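Local coordinates for protein acetaldehyde dehydrogenase (Acetylating) (Geobacillus thermoglucosidasius, PDB 5J78) that probably catalyses the reversible, NAD- and coenzyme A-dependent conversion of acetaldehyde to acetyl-CoA, as an acetylating member of the aldehyde dehydrogenase family, at residues Val389-Gly397 with Thr440-Asn448. Sequence-based numbering, arbitrary orientation.
Sequences VGGLGHTVG and TLGCGAIGN. With ACT (acetate ion), chain E.
The type II beta turn from Gly-391 to His-394, which leads into a strand of the seven-stranded parallel sheet of an aldehyde dehydrogenase fold, illustrates how glycine lets two chain segments meet backbone to backbone. Gly-393 and Cys-443 lie with their CA atoms 4.2 Å apart and exchange a reciprocal pair of CA-H...O contacts: Gly-393 CA approaches Cys-443 O at 3.4 Å, and Cys-443 CA returns the contact to Gly-393 O. Gly-393, at positive phi, presents its bare CA to Cys-443 O, and the methyl CG2 of Ile-446 presses tightly on Gly-393 CA at 3.5 Å. At the more open end, Leu-392 and Ile-446 cross at about a right angle, Leu-392 CD2 meeting Ile-446 CD1 at 4.1 Å.

On the buried side, His-394 holds CG anti to its backbone N (chi1 -159°), which brings the imidazole beside Cys-443. Cys-443 SG stands oblique to the ring, 3.5 Å from His-394 CD2, a sulfur-aromatic contact; Leu-441 CD2 approaches CE1, also obliquely. Both ring nitrogens have partners: His-394 ND1 shares a hydrogen bond of 2.8 Å with Thr-395 OG1, which helps to fix the ring's rotation, while NE2 donates a weak one to an acetate oxygen at the ring edge. The acetate probably came from the crystallisation liquor.

Arg-417 of strand 415-420 ties the two segments together, its NH2 bonding to His-394 O and Gly-442 O. Strand 395-399 runs between strands 244-248 and 415-420, whereas around the short 3-10 segment 445-446, Ala-445 N bonds to Asn-462 and Asn-448 ND2 to Gly-233, both of a second subunit.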
loop_
_atom_site.group_PDB
_atom_site.type_symbol
_atom_site.label_atom_id
_atom_site.label_comp_id
_atom_site.label_asym_id
_atom_site.label_seq_id
_atom_site.Cartn_x
_atom_site.Cartn_y
_atom_site.Cartn_z
ATOM N N VAL A 389 17.272 -14.338 20.535
ATOM C CA VAL A 389 18.049 -13.692 19.461
ATOM C C VAL A 389 17.897 -14.450 18.122
ATOM O O VAL A 389 18.884 -14.888 17.530
ATOM C CB VAL A 389 19.574 -13.591 19.814
ATOM C CG1 VAL A 389 20.281 -12.623 18.878
ATOM C CG2 VAL A 389 19.775 -13.128 21.235
ATOM N N GLY A 390 16.671 -14.649 17.666
ATOM C CA GLY A 390 16.436 -15.186 16.330
ATOM C C GLY A 390 16.443 -16.702 16.174
ATOM O O GLY A 390 16.889 -17.205 15.142
ATOM N N GLY A 391 15.956 -17.424 17.181
ATOM C CA GLY A 391 15.800 -18.865 17.099
ATOM C C GLY A 391 14.493 -19.433 17.655
ATOM O O GLY A 391 14.346 -20.645 17.735
ATOM N N LEU A 392 13.540 -18.588 18.046
ATOM C CA LEU A 392 12.332 -19.098 18.712
ATOM C C LEU A 392 11.505 -20.062 17.855
ATOM O O LEU A 392 11.239 -19.819 16.677
ATOM C CB LEU A 392 11.436 -17.943 19.163
ATOM C CG LEU A 392 11.954 -17.148 20.372
ATOM C CD1 LEU A 392 11.165 -15.850 20.509
ATOM C CD2 LEU A 392 11.893 -17.955 21.646
ATOM N N GLY A 393 11.096 -21.155 18.485
ATOM C CA GLY A 393 10.264 -22.155 17.852
ATOM C C GLY A 393 11.043 -23.155 17.023
ATOM O O GLY A 393 10.456 -24.112 16.544
ATOM N N HIS A 394 12.354 -22.967 16.855
ATOM C CA HIS A 394 13.072 -23.806 15.890
ATOM C C HIS A 394 13.594 -25.093 16.521
ATOM O O HIS A 394 12.856 -26.086 16.576
ATOM C CB HIS A 394 14.186 -23.002 15.230
ATOM C CG HIS A 394 14.627 -23.570 13.924
ATOM N ND1 HIS A 394 15.225 -24.805 13.817
ATOM C CD2 HIS A 394 14.523 -23.090 12.662
ATOM C CE1 HIS A 394 15.507 -25.050 12.553
ATOM N NE2 HIS A 394 15.088 -24.026 11.828
ATOM N N THR A 395 14.837 -25.077 17.019
ATOM C CA THR A 395 15.489 -26.283 17.527
ATOM C C THR A 395 16.371 -25.990 18.732
ATOM O O THR A 395 16.988 -24.933 18.807
ATOM C CB THR A 395 16.343 -26.930 16.437
ATOM O OG1 THR A 395 15.545 -27.127 15.275
ATOM C CG2 THR A 395 16.894 -28.279 16.872
ATOM N N VAL A 396 16.379 -26.916 19.689
ATOM C CA VAL A 396 17.390 -26.941 20.747
ATOM C C VAL A 396 18.006 -28.333 20.855
ATOM O O VAL A 396 17.461 -29.314 20.330
ATOM C CB VAL A 396 16.814 -26.556 22.143
ATOM C CG1 VAL A 396 16.373 -25.106 22.177
ATOM C CG2 VAL A 396 15.680 -27.460 22.520
ATOM N N GLY A 397 19.142 -28.415 21.546
ATOM C CA GLY A 397 19.782 -29.686 21.825
ATOM C C GLY A 397 20.246 -29.833 23.267
ATOM O O GLY A 397 20.477 -28.845 23.980
ATOM N N THR A 440 11.848 -28.075 5.530
ATOM C CA THR A 440 11.004 -26.926 5.827
ATOM C C THR A 440 10.497 -27.131 7.229
ATOM O O THR A 440 9.531 -27.866 7.465
ATOM C CB THR A 440 9.852 -26.787 4.842
ATOM O OG1 THR A 440 10.392 -26.472 3.556
ATOM C CG2 THR A 440 8.848 -25.683 5.285
ATOM N N LEU A 441 11.180 -26.489 8.158
ATOM C CA LEU A 441 10.966 -26.721 9.577
ATOM C C LEU A 441 10.130 -25.577 10.133
ATOM O O LEU A 441 10.606 -24.460 10.260
ATOM C CB LEU A 441 12.306 -26.843 10.302
ATOM C CG LEU A 441 12.936 -28.242 10.356
ATOM C CD1 LEU A 441 12.931 -28.878 9.002
ATOM C CD2 LEU A 441 14.371 -28.229 10.935
ATOM N N GLY A 442 8.863 -25.847 10.412
ATOM C CA GLY A 442 7.983 -24.800 10.902
ATOM C C GLY A 442 8.298 -24.471 12.352
ATOM O O GLY A 442 8.607 -25.364 13.138
ATOM N N CYS A 443 8.231 -23.192 12.705
ATOM C CA CYS A 443 8.600 -22.760 14.059
ATOM C C CYS A 443 7.400 -22.375 14.918
ATOM O O CYS A 443 7.545 -21.703 15.941
ATOM C CB CYS A 443 9.577 -21.592 13.979
ATOM S SG CYS A 443 11.204 -22.135 13.288
ATOM N N GLY A 444 6.218 -22.809 14.495
ATOM C CA GLY A 444 4.990 -22.526 15.224
ATOM C C GLY A 444 4.661 -21.046 15.377
ATOM O O GLY A 444 5.301 -20.175 14.774
ATOM N N ALA A 445 3.637 -20.767 16.188
ATOM C CA ALA A 445 3.171 -19.409 16.398
ATOM C C ALA A 445 4.260 -18.509 16.969
ATOM O O ALA A 445 4.339 -17.345 16.597
ATOM C CB ALA A 445 1.929 -19.397 17.329
ATOM N N ILE A 446 5.104 -19.042 17.853
ATOM C CA ILE A 446 6.117 -18.224 18.494
ATOM C C ILE A 446 7.131 -17.724 17.463
ATOM O O ILE A 446 7.792 -16.705 17.677
ATOM C CB ILE A 446 6.822 -18.990 19.647
ATOM C CG1 ILE A 446 7.503 -17.999 20.599
ATOM C CG2 ILE A 446 7.821 -20.050 19.115
ATOM C CD1 ILE A 446 7.854 -18.576 21.953
ATOM N N GLY A 447 7.234 -18.427 16.334
ATOM C CA GLY A 447 8.040 -17.969 15.211
ATOM C C GLY A 447 7.231 -17.570 13.987
ATOM O O GLY A 447 7.687 -17.765 12.864
ATOM N N ASN A 448 6.030 -17.032 14.196
ATOM C CA ASN A 448 5.220 -16.475 13.098
ATOM C C ASN A 448 4.866 -17.484 12.022
ATOM O O ASN A 448 4.766 -17.148 10.840
ATOM C CB ASN A 448 5.929 -15.287 12.458
ATOM C CG ASN A 448 4.950 -14.278 11.860
ATOM O OD1 ASN A 448 4.440 -13.414 12.564
ATOM N ND2 ASN A 448 4.681 -14.394 10.565
HETATM C C ACT E . 16.272 -26.302 8.487
HETATM O O ACT E . 15.463 -25.424 8.838
HETATM O OXT ACT E . 17.136 -26.615 9.344
HETATM C CH3 ACT E . 16.199 -26.933 7.128
#